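Local coordinates for protein FimX (Pseudomonas aeruginosa PAO1, PDB 3HV9) that carries an EAL domain, the module modelled here, which folds as a modified beta/alpha barrel, at residues I18-Q23 with L52-P57; F30-Q35 with R82-N87; V37-G42 with A241-G246; E46-L51 with Y258-G263. All blocks are in the same frame, centred on the assembly; numbering follows the deposited sequence.

Contact 1 (I18-Q23 with L52-P57); sequences IAILQQ and LRLLNP
I20 sets its CG2 branch in the fork of L54, 3.8 Å from both L54 CD1 and L54 CD2. The second of these methyls also reaches the next helix residue, L54 CD2 meeting L21 CD2 at 3.8 Å, with the two leucine side chains roughly perpendicular. The branches of I20 have different partners: CG2 meets L54, while CG1 and CD1 go to P57 and N56. With CG1 beside the backbone N (chi1 -69°), CG2 is turned to L54, and the longer arm runs along the turn that follows the strand. There I20 CD1 lies 3.9 Å from N56 CB, and I20 CG1 stands 4.2 Å from P57 CD, at the outer end of the contact. The polar end of N56 turns elsewhere, its OD1 accepting from the backbone N of Q60. Contact between the segments is thus apolar and small in extent, and its inner part is buried. The cluster continues beyond the two segments: F67 of helix 64-73 touches L54, and A12 of helix 4-13 touches I20. Helix 17-24, which leads into the first barrel strand, here covers the C-terminal end of strand 46-54 at the edge of the EAL barrel.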
loop_
_atom_site.group_PDB
_atom_site.type_symbol
_atom_site.label_atom_id
_atom_site.label_comp_id
_atom_site.label_asym_id
_atom_site.label_seq_id
_atom_site.Cartn_x
_atom_site.Cartn_y
_atom_site.Cartn_z
ATOM N N ILE A 18 19.979 -12.194 0.404
ATOM C CA ILE A 18 19.531 -12.590 -0.927
ATOM C C ILE A 18 19.038 -14.040 -0.912
ATOM O O ILE A 18 17.979 -14.342 -1.460
ATOM C CB ILE A 18 20.599 -12.345 -2.001
ATOM C CG1 ILE A 18 20.863 -10.836 -2.122
ATOM C CG2 ILE A 18 20.151 -12.934 -3.345
ATOM C CD1 ILE A 18 21.927 -10.472 -3.137
ATOM N N ALA A 19 19.784 -14.923 -0.254
ATOM C CA ALA A 19 19.344 -16.301 -0.085
ATOM C C ALA A 19 18.070 -16.351 0.740
ATOM O O ALA A 19 17.153 -17.114 0.424
ATOM C CB ALA A 19 20.413 -17.131 0.579
ATOM N N ILE A 20 18.014 -15.560 1.810
ATOM C CA ILE A 20 16.817 -15.549 2.643
ATOM C C ILE A 20 15.582 -15.187 1.807
ATOM O O ILE A 20 14.525 -15.793 1.952
ATOM C CB ILE A 20 16.938 -14.569 3.802
ATOM C CG1 ILE A 20 17.965 -15.066 4.814
ATOM C CG2 ILE A 20 15.580 -14.388 4.473
ATOM C CD1 ILE A 20 18.269 -14.051 5.896
ATOM N N LEU A 21 15.739 -14.196 0.931
ATOM C CA LEU A 21 14.671 -13.727 0.062
ATOM C C LEU A 21 14.261 -14.797 -0.955
ATOM O O LEU A 21 13.081 -15.012 -1.202
ATOM C CB LEU A 21 15.118 -12.474 -0.690
ATOM C CG LEU A 21 14.996 -11.159 0.071
ATOM C CD1 LEU A 21 15.721 -10.033 -0.648
ATOM C CD2 LEU A 21 13.539 -10.816 0.257
ATOM N N GLN A 22 15.239 -15.466 -1.546
ATOM C CA GLN A 22 14.942 -16.442 -2.574
ATOM C C GLN A 22 14.201 -17.586 -1.933
ATOM O O GLN A 22 13.280 -18.132 -2.515
ATOM C CB GLN A 22 16.220 -16.949 -3.250
ATOM C CG GLN A 22 16.824 -15.951 -4.229
ATOM C CD GLN A 22 18.257 -16.291 -4.629
ATOM O OE1 GLN A 22 18.922 -17.125 -3.998
ATOM N NE2 GLN A 22 18.740 -15.639 -5.685
ATOM N N GLN A 23 14.589 -17.936 -0.718
ATOM C CA GLN A 23 13.978 -19.077 -0.062
ATOM C C GLN A 23 12.583 -18.722 0.430
ATOM O O GLN A 23 11.676 -19.558 0.430
ATOM C CB GLN A 23 14.831 -19.558 1.118
ATOM C CG GLN A 23 14.682 -21.027 1.367
ATOM C CD GLN A 23 15.405 -21.484 2.598
ATOM O OE1 GLN A 23 15.990 -22.572 2.625
ATOM N NE2 GLN A 23 15.367 -20.664 3.636
ATOM N N LEU A 52 4.678 -5.512 4.364
ATOM C CA LEU A 52 5.421 -6.736 4.196
ATOM C C LEU A 52 6.533 -6.814 5.234
ATOM O O LEU A 52 7.232 -5.830 5.480
ATOM C CB LEU A 52 6.007 -6.795 2.780
ATOM C CG LEU A 52 6.825 -8.051 2.480
ATOM C CD1 LEU A 52 5.941 -9.273 2.410
ATOM C CD2 LEU A 52 7.605 -7.880 1.212
ATOM N N ARG A 53 6.673 -7.981 5.847
ATOM C CA ARG A 53 7.831 -8.282 6.684
ATOM C C ARG A 53 8.476 -9.591 6.239
ATOM O O ARG A 53 7.809 -10.481 5.699
ATOM C CB ARG A 53 7.422 -8.385 8.152
ATOM C CG ARG A 53 6.756 -7.096 8.708
ATOM C CD ARG A 53 7.728 -5.897 8.810
ATOM N NE ARG A 53 7.109 -4.733 9.461
ATOM C CZ ARG A 53 6.609 -3.690 8.803
ATOM N NH1 ARG A 53 6.666 -3.652 7.475
ATOM N NH2 ARG A 53 6.052 -2.684 9.470
ATOM N N LEU A 54 9.775 -9.698 6.466
ATOM C CA LEU A 54 10.526 -10.905 6.177
ATOM C C LEU A 54 11.116 -11.443 7.461
ATOM O O LEU A 54 11.728 -10.697 8.248
ATOM C CB LEU A 54 11.655 -10.576 5.206
ATOM C CG LEU A 54 12.723 -11.632 4.905
ATOM C CD1 LEU A 54 12.108 -12.817 4.201
ATOM C CD2 LEU A 54 13.809 -11.014 4.030
ATOM N N LEU A 55 10.931 -12.740 7.673
ATOM C CA LEU A 55 11.542 -13.438 8.790
ATOM C C LEU A 55 12.725 -14.230 8.276
ATOM O O LEU A 55 12.654 -14.811 7.194
ATOM C CB LEU A 55 10.549 -14.382 9.462
ATOM C CG LEU A 55 9.424 -13.758 10.298
ATOM C CD1 LEU A 55 9.953 -12.671 11.185
ATOM C CD2 LEU A 55 8.374 -13.199 9.387
ATOM N N ASN A 56 13.826 -14.215 9.025
ATOM C CA ASN A 56 14.927 -15.119 8.732
ATOM C C ASN A 56 14.642 -16.491 9.312
ATOM O O ASN A 56 13.661 -16.662 10.032
ATOM C CB ASN A 56 16.257 -14.575 9.235
ATOM C CG ASN A 56 16.355 -14.570 10.745
ATOM O OD1 ASN A 56 15.608 -15.260 11.440
ATOM N ND2 ASN A 56 17.300 -13.796 11.258
ATOM N N PRO A 57 15.473 -17.483 8.969
ATOM C CA PRO A 57 15.159 -18.844 9.408
ATOM C C PRO A 57 15.017 -18.957 10.922
ATOM O O PRO A 57 14.232 -19.767 11.398
ATOM C CB PRO A 57 16.348 -19.646 8.897
ATOM C CG PRO A 57 16.728 -18.930 7.614
ATOM C CD PRO A 57 16.518 -17.464 7.927
#

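Contact 2 (F30-Q35 with R82-N87); sequences FRLLFQ and RWVILN
Strand 30-35 and helix 82-87 run at 57° to each other, their axes 10.2 Å apart at the closest approach, with L32 and V84 as the nearest pair of residues along the backbones. W83 and L32 fill most of that separation. The indole of W83 stands out from the helix with CG anti to the backbone N (chi1 -172°), which brings the six-membered ring under the start of the strand. F30 approaches over one face: its CB lies 3.7 Å from the ring centroid and only 20° off the normal, a CH-pi contact. Beyond CB the phenyl ring is inclined to the indole and makes neither a stack nor a T-shaped pair; with the centroids 5.2 Å apart the two rings meet obliquely. The indole NE1 bonds to N28 OD1, just before the strand, which helps to fix the rotation of the ring. Helix 77-97 belongs to the connection between the neighbouring parallel strands 46-54 and 102-107, a beta-alpha-beta crossover of the EAL barrel, and here it also packs against the adjoining strand 30-39. L32 comes to the indole from another direction, with CD1 at the ring edge, 3.7 Å from W83 CZ3. The same methyl group touches V84 CG1 at 4.2 Å, while L32 CD2 rests 3.8 Å from N87 CB, so that the fork of the leucine spans one turn of the helix. V84 is buried and also packs on V50 of strand 46-54, and the backbone N of L32 bonds to a bound glycerol.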
loop_
_atom_site.group_PDB
_atom_site.type_symbol
_atom_site.label_atom_id
_atom_site.label_comp_id
_atom_site.label_asym_id
_atom_site.label_seq_id
_atom_site.Cartn_x
_atom_site.Cartn_y
_atom_site.Cartn_z
ATOM N N PHE A 30 7.728 -14.979 4.206
ATOM C CA PHE A 30 7.291 -13.606 4.387
ATOM C C PHE A 30 6.131 -13.612 5.364
ATOM O O PHE A 30 5.552 -14.650 5.674
ATOM C CB PHE A 30 6.845 -12.960 3.078
ATOM C CG PHE A 30 7.964 -12.675 2.139
ATOM C CD1 PHE A 30 8.769 -11.569 2.322
ATOM C CD2 PHE A 30 8.212 -13.509 1.065
ATOM C CE1 PHE A 30 9.817 -11.311 1.463
ATOM C CE2 PHE A 30 9.258 -13.255 0.200
ATOM C CZ PHE A 30 10.062 -12.159 0.396
ATOM N N ARG A 31 5.809 -12.427 5.849
ATOM C CA ARG A 31 4.708 -12.235 6.776
ATOM C C ARG A 31 3.985 -10.960 6.365
ATOM O O ARG A 31 4.615 -9.910 6.196
ATOM C CB ARG A 31 5.234 -12.078 8.204
ATOM C CG ARG A 31 4.161 -12.158 9.275
ATOM C CD ARG A 31 4.155 -13.524 9.967
ATOM N NE ARG A 31 4.365 -14.632 9.039
ATOM C CZ ARG A 31 4.750 -15.846 9.416
ATOM N NH1 ARG A 31 4.931 -16.803 8.512
ATOM N NH2 ARG A 31 4.965 -16.098 10.701
ATOM N N LEU A 32 2.677 -11.048 6.212
ATOM C CA LEU A 32 1.888 -9.902 5.842
ATOM C C LEU A 32 1.358 -9.278 7.113
ATOM O O LEU A 32 0.946 -9.984 8.026
ATOM C CB LEU A 32 0.733 -10.350 4.954
ATOM C CG LEU A 32 0.763 -10.002 3.471
ATOM C CD1 LEU A 32 2.153 -9.651 2.965
ATOM C CD2 LEU A 32 0.157 -11.135 2.698
ATOM N N LEU A 33 1.371 -7.952 7.177
ATOM C CA LEU A 33 0.719 -7.262 8.276
ATOM C C LEU A 33 -0.324 -6.356 7.669
ATOM O O LEU A 33 -0.243 -6.037 6.477
ATOM C CB LEU A 33 1.735 -6.439 9.087
ATOM C CG LEU A 33 2.934 -7.147 9.725
ATOM C CD1 LEU A 33 3.884 -6.120 10.312
ATOM C CD2 LEU A 33 2.488 -8.094 10.804
ATOM N N PHE A 34 -1.290 -5.927 8.484
ATOM C CA PHE A 34 -2.384 -5.081 8.001
ATOM C C PHE A 34 -2.628 -3.914 8.942
ATOM O O PHE A 34 -2.781 -4.102 10.147
ATOM C CB PHE A 34 -3.656 -5.917 7.866
ATOM C CG PHE A 34 -3.446 -7.191 7.107
ATOM C CD1 PHE A 34 -3.611 -7.232 5.724
ATOM C CD2 PHE A 34 -3.065 -8.348 7.767
ATOM C CE1 PHE A 34 -3.403 -8.415 5.014
ATOM C CE2 PHE A 34 -2.847 -9.529 7.064
ATOM C CZ PHE A 34 -3.022 -9.561 5.684
ATOM N N GLN A 35 -2.663 -2.709 8.393
ATOM C CA GLN A 35 -2.944 -1.528 9.190
ATOM C C GLN A 35 -4.199 -0.854 8.671
ATOM O O GLN A 35 -4.229 -0.379 7.538
ATOM C CB GLN A 35 -1.779 -0.534 9.177
ATOM C CG GLN A 35 -1.998 0.648 10.136
ATOM C CD GLN A 35 -0.710 1.417 10.431
ATOM O OE1 GLN A 35 0.210 1.416 9.626
ATOM N NE2 GLN A 35 -0.647 2.077 11.592
ATOM N N ARG A 82 4.561 -9.779 -6.521
ATOM C CA ARG A 82 3.629 -10.825 -6.956
ATOM C C ARG A 82 3.209 -11.693 -5.778
ATOM O O ARG A 82 2.033 -12.047 -5.643
ATOM C CB ARG A 82 4.222 -11.706 -8.070
ATOM C CG ARG A 82 4.316 -11.033 -9.446
ATOM C CD ARG A 82 4.342 -12.067 -10.593
ATOM N NE ARG A 82 5.561 -12.871 -10.608
ATOM C CZ ARG A 82 6.730 -12.457 -11.094
ATOM N NH1 ARG A 82 6.858 -11.240 -11.609
ATOM N NH2 ARG A 82 7.776 -13.262 -11.066
ATOM N N TRP A 83 4.176 -12.037 -4.932
ATOM C CA TRP A 83 3.893 -12.840 -3.747
ATOM C C TRP A 83 2.830 -12.119 -2.906
ATOM O O TRP A 83 1.827 -12.702 -2.496
ATOM C CB TRP A 83 5.181 -13.077 -2.924
ATOM C CG TRP A 83 4.983 -14.059 -1.808
ATOM C CD1 TRP A 83 5.171 -15.414 -1.861
ATOM C CD2 TRP A 83 4.503 -13.771 -0.487
ATOM N NE1 TRP A 83 4.848 -15.983 -0.651
ATOM C CE2 TRP A 83 4.433 -14.996 0.209
ATOM C CE3 TRP A 83 4.104 -12.597 0.170
ATOM C CZ2 TRP A 83 3.993 -15.081 1.538
ATOM C CZ3 TRP A 83 3.668 -12.682 1.494
ATOM C CH2 TRP A 83 3.623 -13.916 2.162
ATOM N N VAL A 84 3.048 -10.831 -2.678
ATOM C CA VAL A 84 2.138 -10.055 -1.850
ATOM C C VAL A 84 0.784 -9.972 -2.519
ATOM O O VAL A 84 -0.248 -10.226 -1.897
ATOM C CB VAL A 84 2.689 -8.628 -1.590
ATOM C CG1 VAL A 84 1.701 -7.811 -0.757
ATOM C CG2 VAL A 84 4.016 -8.726 -0.894
ATOM N N ILE A 85 0.783 -9.623 -3.800
ATOM C CA ILE A 85 -0.474 -9.539 -4.523
ATOM C C ILE A 85 -1.239 -10.858 -4.473
ATOM O O ILE A 85 -2.429 -10.883 -4.140
ATOM C CB ILE A 85 -0.276 -9.089 -5.966
ATOM C CG1 ILE A 85 0.289 -7.671 -5.970
ATOM C CG2 ILE A 85 -1.610 -9.118 -6.693
ATOM C CD1 ILE A 85 0.820 -7.199 -7.307
ATOM N N LEU A 86 -0.559 -11.954 -4.782
ATOM C CA LEU A 86 -1.212 -13.257 -4.766
ATOM C C LEU A 86 -1.829 -13.547 -3.407
ATOM O O LEU A 86 -2.968 -14.006 -3.313
ATOM C CB LEU A 86 -0.204 -14.362 -5.073
ATOM C CG LEU A 86 -0.233 -15.111 -6.390
ATOM C CD1 LEU A 86 0.491 -16.427 -6.149
ATOM C CD2 LEU A 86 -1.672 -15.344 -6.866
ATOM N N ASN A 87 -1.069 -13.321 -2.340
ATOM C CA ASN A 87 -1.594 -13.655 -1.018
ATOM C C ASN A 87 -2.694 -12.690 -0.598
ATOM O O ASN A 87 -3.669 -13.080 0.046
ATOM C CB ASN A 87 -0.467 -13.767 0.020
ATOM C CG ASN A 87 0.307 -15.074 -0.116
ATOM O OD1 ASN A 87 1.306 -15.151 -0.846
ATOM N ND2 ASN A 87 -0.184 -16.124 0.540
#

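Contact 3 (V37-G42 with A241-G246); sequences VISLRG and ATYIQG
Backbone hydrogen bonds pair I38 with I244 in both directions: I38 N to I244 O spans 2.8 Å, I244 N to I38 O spans 3.0 Å, and both are nearly straight. One residue on, S39 faces Y243 as a non-hydrogen-bonded pair, and L40 N then gives a bond to T242 O (3.0 Å, 169°) as the strand ends. These antiparallel rungs join the first strand of the EAL barrel, 30-39, to its last, 243-244, and so close the barrel; the other neighbour of 30-39, strand 46-54, is also antiparallel to it. Further polar contacts lie at the turn. R41, its side chain bent at chi2 and chi3, brings NH1 to A241 O at 2.6 Å, from above the carbonyl plane and with an N-H...O angle of 137°. A water bridges R41 N, T242 O and S39 OG, itself bonded to D43 N. Apolar packing occupies both faces of the pair. I38 CG2 lies 4.0 Å from I244 CG1, and I244 CD1 meets L40 CD2 at 4.0 Å, while on the S39 face V37 CG1 lies 3.7 Å from Y243 CB and the tyrosine ring runs alongside S39. The hydroxyl of Y243 is bonded to D43 OD2.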
loop_
_atom_site.group_PDB
_atom_site.type_symbol
_atom_site.label_atom_id
_atom_site.label_comp_id
_atom_site.label_asym_id
_atom_site.label_seq_id
_atom_site.Cartn_x
_atom_site.Cartn_y
_atom_site.Cartn_z
ATOM N N VAL A 37 -7.263 1.377 7.567
ATOM C CA VAL A 37 -7.498 2.744 7.130
ATOM C C VAL A 37 -8.912 3.130 7.599
ATOM O O VAL A 37 -9.889 2.463 7.287
ATOM C CB VAL A 37 -7.309 2.880 5.611
ATOM C CG1 VAL A 37 -7.694 4.281 5.139
ATOM C CG2 VAL A 37 -5.861 2.556 5.240
ATOM N N ILE A 38 -9.006 4.190 8.385
ATOM C CA ILE A 38 -10.249 4.538 9.058
ATOM C C ILE A 38 -11.014 5.560 8.234
ATOM O O ILE A 38 -10.441 6.565 7.787
ATOM C CB ILE A 38 -9.955 5.123 10.479
ATOM C CG1 ILE A 38 -9.792 3.992 11.496
ATOM C CG2 ILE A 38 -11.065 6.080 10.942
ATOM C CD1 ILE A 38 -8.550 3.141 11.283
ATOM N N SER A 39 -12.306 5.308 8.046
ATOM C CA SER A 39 -13.158 6.174 7.227
ATOM C C SER A 39 -13.841 7.204 8.098
ATOM O O SER A 39 -14.470 6.852 9.102
ATOM C CB SER A 39 -14.238 5.337 6.526
ATOM O OG SER A 39 -15.365 6.136 6.210
ATOM N N LEU A 40 -13.734 8.471 7.720
ATOM C CA LEU A 40 -14.394 9.532 8.473
ATOM C C LEU A 40 -15.737 9.918 7.834
ATOM O O LEU A 40 -16.573 10.573 8.458
ATOM C CB LEU A 40 -13.484 10.762 8.562
ATOM C CG LEU A 40 -12.219 10.653 9.421
ATOM C CD1 LEU A 40 -11.560 12.015 9.563
ATOM C CD2 LEU A 40 -12.542 10.093 10.792
ATOM N N ARG A 41 -15.932 9.514 6.585
ATOM C CA ARG A 41 -17.043 10.021 5.785
ATOM C C ARG A 41 -18.077 8.957 5.415
ATOM O O ARG A 41 -18.810 9.111 4.443
ATOM C CB ARG A 41 -16.511 10.709 4.521
ATOM C CG ARG A 41 -16.047 12.145 4.737
ATOM C CD ARG A 41 -15.140 12.282 5.930
ATOM N NE ARG A 41 -15.626 13.286 6.875
ATOM C CZ ARG A 41 -14.906 14.300 7.356
ATOM N NH1 ARG A 41 -13.642 14.467 6.996
ATOM N NH2 ARG A 41 -15.457 15.150 8.217
ATOM N N GLY A 42 -18.131 7.877 6.184
ATOM C CA GLY A 42 -19.165 6.876 5.993
ATOM C C GLY A 42 -18.915 5.767 4.972
ATOM O O GLY A 42 -19.860 5.201 4.432
ATOM N N ALA A 241 -10.569 15.505 6.074
ATOM C CA ALA A 241 -9.857 14.374 5.504
ATOM C C ALA A 241 -10.857 13.248 5.322
ATOM O O ALA A 241 -11.691 13.010 6.186
ATOM C CB ALA A 241 -8.728 13.945 6.445
ATOM N N THR A 242 -10.805 12.540 4.206
ATOM C CA THR A 242 -11.821 11.513 4.036
ATOM C C THR A 242 -11.455 10.195 4.749
ATOM O O THR A 242 -12.338 9.476 5.232
ATOM C CB THR A 242 -12.329 11.386 2.542
ATOM O OG1 THR A 242 -12.663 10.029 2.224
ATOM C CG2 THR A 242 -11.307 11.890 1.580
ATOM N N TYR A 243 -10.155 9.915 4.851
ATOM C CA TYR A 243 -9.653 8.759 5.608
ATOM C C TYR A 243 -8.406 9.144 6.405
ATOM O O TYR A 243 -7.650 10.025 5.997
ATOM C CB TYR A 243 -9.266 7.602 4.682
ATOM C CG TYR A 243 -10.376 7.010 3.840
ATOM C CD1 TYR A 243 -11.134 5.939 4.302
ATOM C CD2 TYR A 243 -10.636 7.493 2.561
ATOM C CE1 TYR A 243 -12.144 5.373 3.518
ATOM C CE2 TYR A 243 -11.642 6.938 1.773
ATOM C CZ TYR A 243 -12.388 5.880 2.253
ATOM O OH TYR A 243 -13.383 5.330 1.467
ATOM N N ILE A 244 -8.189 8.459 7.526
ATOM C CA ILE A 244 -6.982 8.633 8.336
ATOM C C ILE A 244 -6.399 7.276 8.769
ATOM O O ILE A 244 -7.093 6.262 8.769
ATOM C CB ILE A 244 -7.239 9.526 9.581
ATOM C CG1 ILE A 244 -8.425 9.003 10.384
ATOM C CG2 ILE A 244 -7.450 10.987 9.172
ATOM C CD1 ILE A 244 -8.622 9.705 11.704
ATOM N N GLN A 245 -5.124 7.258 9.127
ATOM C CA GLN A 245 -4.474 6.022 9.531
ATOM C C GLN A 245 -3.400 6.404 10.518
ATOM O O GLN A 245 -2.858 7.498 10.444
ATOM C CB GLN A 245 -3.829 5.367 8.314
ATOM C CG GLN A 245 -3.238 3.978 8.544
ATOM C CD GLN A 245 -2.310 3.583 7.408
ATOM O OE1 GLN A 245 -1.514 4.400 6.935
ATOM N NE2 GLN A 245 -2.403 2.332 6.965
ATOM N N GLY A 246 -3.087 5.518 11.449
ATOM C CA GLY A 246 -2.042 5.822 12.405
ATOM C C GLY A 246 -2.077 4.849 13.556
ATOM O O GLY A 246 -3.128 4.261 13.843
HETATM O O HOH W 1 -14.712 8.187 4.642
#

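Contact 4 (E46-L51 with Y258-G263); sequences ENYEVL and YDFSSG
F260 buries more surface here than any other residue of the pair, and its ring is met on both faces and along its edge. E46 covers one face with its backbone: CA stands 3.8 Å from the ring centroid, 12° off the normal, in a CH-pi contact. The opposite face is taken by Y258 CD1 from within the same loop, the two residues being brought together by an inverse gamma turn centred on D259. The glutamate continues past the rim, where E46 CG comes to 3.4 Å from F260 CD2, and its extended chain carries the carboxylate onward to a weak hydrogen bond with H100 ND1. With CG beside the backbone N (chi1 -69°), the phenyl ring is directed at the strand. Its leading edge therefore arrives at Y48, forming an offset T-shaped pair in which the edge of F260 points to the face of Y48; the centroids are 5.1 Å apart and the planes 86° to each other. Near the same edge F260 CZ lies 3.3 Å from N47 O, close to the ring plane. Y48 uses its hydroxyl as an acceptor, taking the backbone N-H of Y258 at 2.9 Å, and Y258 CB packs beside that oxygen. Strand 46-54 thus holds the loop at Y258 and F260, near the end of the modelled chain, by one directed bond and one ring gripped on both faces and at an edge. The chemistry implies a mostly nonpolar attachment, with the Y48 hydroxyl fixing the backbone at Y258 and F260 fixing where the loop lies across the strand.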
loop_
_atom_site.group_PDB
_atom_site.type_symbol
_atom_site.label_atom_id
_atom_site.label_comp_id
_atom_site.label_asym_id
_atom_site.label_seq_id
_atom_site.Cartn_x
_atom_site.Cartn_y
_atom_site.Cartn_z
ATOM N N GLU A 46 -14.183 -2.330 5.020
ATOM C CA GLU A 46 -13.105 -2.539 5.966
ATOM C C GLU A 46 -11.776 -2.374 5.216
ATOM O O GLU A 46 -11.252 -3.340 4.661
ATOM C CB GLU A 46 -13.202 -3.953 6.560
ATOM C CG GLU A 46 -14.380 -4.155 7.499
ATOM C CD GLU A 46 -14.457 -5.575 8.031
ATOM O OE1 GLU A 46 -13.683 -6.434 7.552
ATOM O OE2 GLU A 46 -15.290 -5.831 8.924
ATOM N N ASN A 47 -11.255 -1.146 5.180
ATOM C CA ASN A 47 -10.015 -0.830 4.474
ATOM C C ASN A 47 -8.745 -1.130 5.274
ATOM O O ASN A 47 -8.571 -0.612 6.374
ATOM C CB ASN A 47 -10.002 0.653 4.091
ATOM C CG ASN A 47 -11.162 1.039 3.181
ATOM O OD1 ASN A 47 -12.047 1.803 3.570
ATOM N ND2 ASN A 47 -11.155 0.517 1.970
ATOM N N TYR A 48 -7.860 -1.951 4.712
ATOM C CA TYR A 48 -6.554 -2.204 5.305
ATOM C C TYR A 48 -5.446 -1.981 4.300
ATOM O O TYR A 48 -5.582 -2.344 3.125
ATOM C CB TYR A 48 -6.436 -3.644 5.726
ATOM C CG TYR A 48 -7.251 -4.076 6.914
ATOM C CD1 TYR A 48 -6.696 -4.063 8.190
ATOM C CD2 TYR A 48 -8.549 -4.559 6.760
ATOM C CE1 TYR A 48 -7.419 -4.501 9.299
ATOM C CE2 TYR A 48 -9.286 -5.010 7.861
ATOM C CZ TYR A 48 -8.707 -4.976 9.125
ATOM O OH TYR A 48 -9.389 -5.404 10.228
ATOM N N GLU A 49 -4.341 -1.407 4.766
ATOM C CA GLU A 49 -3.118 -1.348 3.970
ATOM C C GLU A 49 -2.309 -2.579 4.320
ATOM O O GLU A 49 -2.199 -2.932 5.498
ATOM C CB GLU A 49 -2.301 -0.098 4.297
ATOM C CG GLU A 49 -1.044 0.061 3.424
ATOM C CD GLU A 49 -0.169 1.214 3.876
ATOM O OE1 GLU A 49 -0.495 1.828 4.923
ATOM O OE2 GLU A 49 0.835 1.514 3.186
ATOM N N VAL A 50 -1.766 -3.255 3.314
ATOM C CA VAL A 50 -0.892 -4.387 3.605
ATOM C C VAL A 50 0.588 -4.011 3.628
ATOM O O VAL A 50 1.065 -3.172 2.863
ATOM C CB VAL A 50 -1.248 -5.693 2.815
ATOM C CG1 VAL A 50 -2.308 -5.436 1.787
ATOM C CG2 VAL A 50 -0.011 -6.393 2.254
ATOM N N LEU A 51 1.285 -4.595 4.591
ATOM C CA LEU A 51 2.674 -4.259 4.868
ATOM C C LEU A 51 3.470 -5.557 4.883
ATOM O O LEU A 51 2.983 -6.600 5.315
ATOM C CB LEU A 51 2.783 -3.540 6.214
ATOM C CG LEU A 51 2.059 -2.185 6.337
ATOM C CD1 LEU A 51 2.209 -1.618 7.734
ATOM C CD2 LEU A 51 2.573 -1.159 5.325
ATOM N N TYR A 258 -9.793 -5.421 13.142
ATOM C CA TYR A 258 -10.145 -4.067 13.558
ATOM C C TYR A 258 -11.661 -3.864 13.637
ATOM O O TYR A 258 -12.412 -4.363 12.802
ATOM C CB TYR A 258 -9.526 -3.033 12.625
ATOM C CG TYR A 258 -9.726 -1.624 13.121
ATOM C CD1 TYR A 258 -10.592 -0.754 12.473
ATOM C CD2 TYR A 258 -9.067 -1.175 14.251
ATOM C CE1 TYR A 258 -10.788 0.532 12.928
ATOM C CE2 TYR A 258 -9.252 0.115 14.719
ATOM C CZ TYR A 258 -10.114 0.960 14.061
ATOM O OH TYR A 258 -10.298 2.241 14.528
ATOM N N ASP A 259 -12.112 -3.140 14.653
ATOM C CA ASP A 259 -13.528 -2.832 14.757
ATOM C C ASP A 259 -13.821 -1.529 14.024
ATOM O O ASP A 259 -13.792 -0.432 14.605
ATOM C CB ASP A 259 -13.977 -2.761 16.218
ATOM C CG ASP A 259 -15.471 -2.457 16.364
ATOM O OD1 ASP A 259 -16.202 -2.466 15.348
ATOM O OD2 ASP A 259 -15.907 -2.198 17.506
ATOM N N PHE A 260 -14.071 -1.653 12.729
ATOM C CA PHE A 260 -14.437 -0.500 11.935
ATOM C C PHE A 260 -15.837 -0.098 12.355
ATOM O O PHE A 260 -16.705 -0.958 12.563
ATOM C CB PHE A 260 -14.452 -0.864 10.464
ATOM C CG PHE A 260 -13.100 -1.148 9.890
ATOM C CD1 PHE A 260 -12.324 -0.115 9.376
ATOM C CD2 PHE A 260 -12.617 -2.451 9.825
ATOM C CE1 PHE A 260 -11.081 -0.375 8.815
ATOM C CE2 PHE A 260 -11.381 -2.718 9.263
ATOM C CZ PHE A 260 -10.612 -1.680 8.754
ATOM N N SER A 261 -16.063 1.201 12.488
ATOM C CA SER A 261 -17.421 1.675 12.735
ATOM C C SER A 261 -17.726 2.917 11.878
ATOM O O SER A 261 -17.249 4.029 12.158
ATOM C CB SER A 261 -17.651 1.927 14.230
ATOM O OG SER A 261 -19.037 1.969 14.526
ATOM N N SER A 262 -18.512 2.718 10.823
ATOM C CA SER A 262 -18.719 3.768 9.828
ATOM C C SER A 262 -20.080 3.666 9.124
ATOM O O SER A 262 -20.250 4.156 7.997
ATOM C CB SER A 262 -17.590 3.716 8.794
ATOM O OG SER A 262 -17.590 4.877 7.986
ATOM N N GLY A 263 -21.045 3.038 9.793
ATOM C CA GLY A 263 -22.359 2.830 9.214
ATOM C C GLY A 263 -22.389 1.609 8.315
ATOM O O GLY A 263 -23.413 1.296 7.710
#

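The four contacts illustrate how one antiparallel strand pair can gather distant parts of a chain. Strands 30-39 and 46-54 link them all, from contact 1, at the end near helix 17-24, to contact 3, where the barrel closes, with about 33 Å between these two centres. Contact 2 lies about 13 Å from contact 1 and joins it through the bond R31 N to R53 O. Contacts 3 and 4 are only about 9 Å apart by centres; Q245 NE2 bonds to E49 OE1 at 2.8 Å. E49 opens the sequence EVL, the counterpart of the family's EAL signature, and, like Q245, it bonds to K190 and to glycerol, probably from the crystallisation liquor, which may mark a pocket.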